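Local coordinates for protein major pollen allergen Pla l 1 (Plantago lanceolata, PDB 4Z8W) that is a secreted major pollen allergen of the Ole e 1 family, binds zinc in the crystal, and has a physiological role that is not firmly established, at residues 24-27 with 28-32; 108-112 with 113-117. All coordinates share one frame; numbering follows the deposited sequence.

Contact 1: residues 24-27 with 28-32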
loop_
_atom_site.group_PDB
_atom_site.type_symbol
_atom_site.label_atom_id
_atom_site.label_comp_id
_atom_site.label_asym_id
_atom_site.label_seq_id
_atom_site.Cartn_x
_atom_site.Cartn_y
_atom_site.Cartn_z
ATOM N N ASN A 24 0.680 -0.787 -15.832
ATOM C CA ASN A 24 0.719 -0.439 -14.370
ATOM C C ASN A 24 -0.632 -0.741 -13.808
ATOM O O ASN A 24 -1.600 0.083 -13.863
ATOM C CB ASN A 24 1.066 1.023 -14.155
ATOM C CG ASN A 24 1.018 1.415 -12.685
ATOM O OD1 ASN A 24 0.974 0.565 -11.825
ATOM N ND2 ASN A 24 1.097 2.707 -12.411
ATOM N N LEU A 25 -0.755 -1.968 -13.365
ATOM C CA LEU A 25 -2.013 -2.437 -12.843
ATOM C C LEU A 25 -1.871 -3.768 -12.167
ATOM O O LEU A 25 -0.811 -4.453 -12.262
ATOM C CB LEU A 25 -3.069 -2.587 -14.015
ATOM C CG LEU A 25 -3.083 -3.903 -14.821
ATOM C CD1 LEU A 25 -4.250 -4.024 -15.808
ATOM C CD2 LEU A 25 -1.765 -4.195 -15.507
ATOM N N ILE A 26 -2.928 -4.144 -11.457
ATOM C CA ILE A 26 -3.038 -5.436 -10.866
ATOM C C ILE A 26 -4.113 -6.170 -11.647
ATOM O O ILE A 26 -5.245 -5.671 -11.751
ATOM C CB ILE A 26 -3.449 -5.358 -9.361
ATOM C CG1 ILE A 26 -2.279 -4.731 -8.564
ATOM C CG2 ILE A 26 -3.894 -6.740 -8.850
ATOM C CD1 ILE A 26 -2.572 -4.457 -7.096
ATOM N N ASN A 27 -3.795 -7.362 -12.136
ATOM C CA ASN A 27 -4.755 -8.155 -12.934
ATOM C C ASN A 27 -4.588 -9.609 -12.614
ATOM O O ASN A 27 -3.955 -9.922 -11.631
ATOM C CB ASN A 27 -4.590 -7.876 -14.431
ATOM C CG ASN A 27 -3.187 -8.224 -14.979
ATOM O OD1 ASN A 27 -2.384 -8.981 -14.397
ATOM N ND2 ASN A 27 -2.927 -7.716 -16.179
ATOM N N GLU A 28 -5.172 -10.509 -13.411
ATOM C CA GLU A 28 -5.119 -11.927 -13.097
ATOM C C GLU A 28 -3.713 -12.450 -13.190
ATOM O O GLU A 28 -3.476 -13.520 -12.718
ATOM C CB GLU A 28 -6.011 -12.771 -14.046
ATOM C CG GLU A 28 -5.956 -12.343 -15.507
ATOM C CD GLU A 28 -6.724 -11.042 -15.754
ATOM O OE1 GLU A 28 -7.890 -10.949 -15.306
ATOM O OE2 GLU A 28 -6.171 -10.103 -16.375
ATOM N N LEU A 29 -2.793 -11.753 -13.863
ATOM C CA LEU A 29 -1.426 -12.286 -13.893
ATOM C C LEU A 29 -0.676 -11.895 -12.644
ATOM O O LEU A 29 0.389 -12.449 -12.392
ATOM C CB LEU A 29 -0.626 -11.910 -15.149
ATOM C CG LEU A 29 -1.108 -12.503 -16.480
ATOM C CD1 LEU A 29 -0.331 -11.930 -17.656
ATOM C CD2 LEU A 29 -1.105 -14.024 -16.510
ATOM N N SER A 30 -1.198 -10.909 -11.907
ATOM C CA SER A 30 -0.536 -10.365 -10.714
ATOM C C SER A 30 -0.349 -11.438 -9.606
ATOM O O SER A 30 -1.196 -12.328 -9.457
ATOM C CB SER A 30 -1.240 -9.104 -10.222
ATOM O OG SER A 30 -1.287 -8.156 -11.320
ATOM N N GLU A 31 0.796 -11.382 -8.895
ATOM C CA GLU A 31 1.153 -12.367 -7.833
ATOM C C GLU A 31 1.282 -11.694 -6.482
ATOM O O GLU A 31 2.055 -10.767 -6.359
ATOM C CB GLU A 31 2.559 -12.959 -8.173
ATOM C CG GLU A 31 2.535 -13.685 -9.523
ATOM C CD GLU A 31 3.888 -14.239 -9.984
ATOM O OE1 GLU A 31 4.912 -14.162 -9.247
ATOM O OE2 GLU A 31 3.901 -14.740 -11.114
ATOM N N ARG A 32 0.522 -12.148 -5.506
ATOM C CA ARG A 32 0.643 -11.734 -4.101
ATOM C C ARG A 32 2.091 -11.807 -3.625
ATOM O O ARG A 32 2.745 -12.789 -3.851
ATOM C CB ARG A 32 -0.248 -12.648 -3.235
ATOM C CG ARG A 32 -1.766 -12.460 -3.486
ATOM C CD ARG A 32 -2.698 -13.538 -2.898
ATOM N NE ARG A 32 -4.109 -13.149 -3.094
ATOM C CZ ARG A 32 -4.813 -12.331 -2.284
ATOM N NH1 ARG A 32 -4.269 -11.828 -1.170
ATOM N NH2 ARG A 32 -6.083 -12.018 -2.584
HETATM O O HOH W 1 0.369 -8.400 -13.454
#

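Contact 2: residues 108-112 with 113-117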
loop_
_atom_site.group_PDB
_atom_site.type_symbol
_atom_site.label_atom_id
_atom_site.label_comp_id
_atom_site.label_asym_id
_atom_site.label_seq_id
_atom_site.Cartn_x
_atom_site.Cartn_y
_atom_site.Cartn_z
ATOM N N THR A 108 -16.892 10.600 11.163
ATOM C CA THR A 108 -17.875 9.877 10.345
ATOM C C THR A 108 -18.766 8.943 11.165
ATOM O O THR A 108 -18.544 8.722 12.367
ATOM C CB THR A 108 -17.187 8.911 9.362
ATOM O OG1 THR A 108 -16.562 7.835 10.119
ATOM C CG2 THR A 108 -16.168 9.634 8.448
ATOM N N THR A 109 -19.745 8.325 10.497
ATOM C CA THR A 109 -20.566 7.298 11.185
ATOM C C THR A 109 -20.050 5.868 10.877
ATOM O O THR A 109 -20.793 4.889 11.052
ATOM C CB THR A 109 -22.068 7.432 10.763
ATOM O OG1 THR A 109 -22.151 7.438 9.331
ATOM C CG2 THR A 109 -22.709 8.770 11.267
ATOM N N ILE A 110 -18.811 5.737 10.390
ATOM C CA ILE A 110 -18.213 4.370 10.165
ATOM C C ILE A 110 -17.873 3.732 11.526
ATOM O O ILE A 110 -17.109 4.326 12.315
ATOM C CB ILE A 110 -16.915 4.364 9.277
ATOM C CG1 ILE A 110 -17.086 5.179 7.981
ATOM C CG2 ILE A 110 -16.423 2.904 9.005
ATOM C CD1 ILE A 110 -18.368 4.952 7.193
ATOM N N THR A 111 -18.424 2.534 11.768
ATOM C CA THR A 111 -18.135 1.728 12.972
ATOM C C THR A 111 -17.022 0.642 12.849
ATOM O O THR A 111 -16.397 0.312 13.834
ATOM C CB THR A 111 -19.416 1.039 13.461
ATOM O OG1 THR A 111 -20.070 0.463 12.319
ATOM C CG2 THR A 111 -20.366 2.068 14.087
ATOM N N GLU A 112 -16.771 0.088 11.666
ATOM C CA GLU A 112 -15.661 -0.885 11.506
ATOM C C GLU A 112 -14.316 -0.388 12.079
ATOM O O GLU A 112 -13.910 0.754 11.840
ATOM C CB GLU A 112 -15.466 -1.266 10.025
ATOM C CG GLU A 112 -16.476 -2.273 9.494
ATOM C CD GLU A 112 -17.726 -1.600 8.958
ATOM O OE1 GLU A 112 -17.763 -0.344 8.884
ATOM O OE2 GLU A 112 -18.683 -2.327 8.602
ATOM N N LYS A 113 -13.635 -1.256 12.832
ATOM C CA LYS A 113 -12.303 -1.019 13.325
ATOM C C LYS A 113 -11.162 -1.430 12.308
ATOM O O LYS A 113 -10.033 -0.953 12.428
ATOM C CB LYS A 113 -12.139 -1.749 14.652
ATOM C CG LYS A 113 -10.933 -1.327 15.470
ATOM C CD LYS A 113 -11.026 -1.914 16.889
ATOM C CE LYS A 113 -10.185 -3.182 17.091
ATOM N NZ LYS A 113 -8.809 -2.856 17.598
ATOM N N THR A 114 -11.458 -2.298 11.332
ATOM C CA THR A 114 -10.524 -2.541 10.228
ATOM C C THR A 114 -10.833 -1.601 9.072
ATOM O O THR A 114 -11.951 -1.562 8.550
ATOM C CB THR A 114 -10.550 -4.013 9.743
ATOM O OG1 THR A 114 -10.226 -4.848 10.849
ATOM C CG2 THR A 114 -9.442 -4.302 8.696
ATOM N N ARG A 115 -9.840 -0.841 8.640
ATOM C CA ARG A 115 -10.042 -0.053 7.421
ATOM C C ARG A 115 -9.245 -0.720 6.312
ATOM O O ARG A 115 -8.036 -0.944 6.488
ATOM C CB ARG A 115 -9.600 1.387 7.709
ATOM C CG ARG A 115 -10.270 1.968 8.959
ATOM C CD ARG A 115 -11.731 2.318 8.679
ATOM N NE ARG A 115 -12.558 2.551 9.888
ATOM C CZ ARG A 115 -12.992 3.758 10.303
ATOM N NH1 ARG A 115 -12.656 4.865 9.646
ATOM N NH2 ARG A 115 -13.747 3.885 11.396
ATOM N N HIS A 116 -9.901 -1.045 5.188
ATOM C CA HIS A 116 -9.267 -1.704 4.063
ATOM C C HIS A 116 -8.834 -0.656 3.096
ATOM O O HIS A 116 -9.491 0.419 2.969
ATOM C CB HIS A 116 -10.267 -2.685 3.397
ATOM C CG HIS A 116 -10.494 -3.932 4.198
ATOM N ND1 HIS A 116 -11.583 -4.102 5.034
ATOM C CD2 HIS A 116 -9.748 -5.053 4.327
ATOM C CE1 HIS A 116 -11.514 -5.286 5.617
ATOM N NE2 HIS A 116 -10.407 -5.882 5.208
ATOM N N VAL A 117 -7.727 -0.893 2.412
ATOM C CA VAL A 117 -7.247 0.080 1.427
ATOM C C VAL A 117 -7.089 -0.584 0.044
ATOM O O VAL A 117 -7.097 -1.816 -0.048
ATOM C CB VAL A 117 -6.014 0.814 1.967
ATOM C CG1 VAL A 117 -6.338 1.396 3.355
ATOM C CG2 VAL A 117 -4.837 -0.129 2.073
HETATM O O HOH W 2 -14.099 7.253 9.561
#

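Contact 1: residues 24-27 with 28-32
Asn27 and Ser30 hold the turn between them with paired bonds, each using its own backbone and the other's polar groups. The straighter bond runs from Asn27 N to Ser30 OG, 2.8 Å with an N-H...O angle of 167°. Ser30 can offer its hydroxyl there because OG lies beside its own backbone N, opposite the carbonyl carbon, and CB points at the preceding residues. In return, Ser30 N donates to Asn27 O at 2.9 Å, which closes a type I beta turn over residues 27-30. The Asn27 side chain adds a further, smaller ring: OD1 accepts from Leu29 N at 2.9 Å, the bond that defines an Asx turn; it is bent, its N-H coming from above the amide plane. With chi1 at 60°, CG sits in the crowded position between N and the carbonyl carbon, which swings the amide forward along the chain. A water ties the two side chains together, donating to Asn27 OD1 at 3.0 Å and accepting from Ser30 OG at 2.7 Å. Glu28 folds back by a bend at chi2, setting OE2 3.4 Å from Asn27 CB; its carboxylate plane stands 35° from the Asn27 amide plane, and no hydrogen bond joins the two groups. Alongside, Ile26 CG2 packs on Ser30 CB at 3.8 Å. The turn leads from the loop after strand 8-18 into strand 31-32, which pairs antiparallel with 8-18 through Glu31 and Cys17. Ile26 and Ser30 both rest on Tyr16 of strand 8-18, and Ile26 also reaches Pro119 and Ser121 of strand 114-123.

Contact 2: residues 108-112 with 113-117
The carbonyl oxygen of Glu112 is gripped twice by the guanidinium of Arg115. NE donates to Glu112 O at 3.0 Å with an N-H...O angle of 154°, and NH2 donates to Glu112 O at 3.2 Å, a longer and more bent bond. Both nitrogens belong to one side of the group, so the approach is side-on, and the oxygen lies only 3° out of the guanidinium plane. Two in-plane bonds to one oxygen, with those of NH1, limit the rotation of the flat group. The Arg115 chain gets there by bending at chi2 (-75°), which turns it back over the residues that precede the strand. The CG2 methyl of Ile110 lies over one face of the guanidinium, near its rim, 3.6 Å above the plane and 3.7 Å from Arg115 NH2. The remaining nitrogen, NH1, turns to other partners, the backbone oxygen of Asp103 and a water 2.8 Å from Arg115 NH1. That same water lies 2.6 Å from Thr108 OG1, so the threonine and the arginine meet through solvent. Thr108 OG1 also accepts from Ile110 N at 3.1 Å, the bond of an ST turn, which curls the chain just before Ile110 reaches the guanidinium. The carboxylate of Glu112 takes no part in the grip, its OE1 being 6.0 Å from Arg115 NE; the backbone, not the acid, receives the arginine. Arg115 is buried and also packs against Phe9 and Val102, while its backbone bonds to His10 and Glu12. The arrangement is thus an ST turn followed by an arginine holding a main-chain carbonyl, placed where a loop enters strand 114-123, parallel to 8-18 in the beta-sheet fold of the Ole e 1 family.

Contacts 1 and 2 follow one another along the chain, and their centres are about 26 Å apart. Their nearest atoms stay about 9 Å apart without touching; both reach the sheet where strand 8-18 pairs antiparallel with 31-32 and parallel with 114-123. Each contact spans the end of a loop and the start of one of those partner strands: residues 24-27 lead to the first, 108-112 to the second. The Leu25 side chain in contact 1 is about 10 Å from that of His21 and about 11 Å from that of Glu88, both experimentally assigned zinc ligands, whereas contact 2 is remote from the known zinc-binding residues; the zinc ion in the crystal is bound by Asp45 and Asp73.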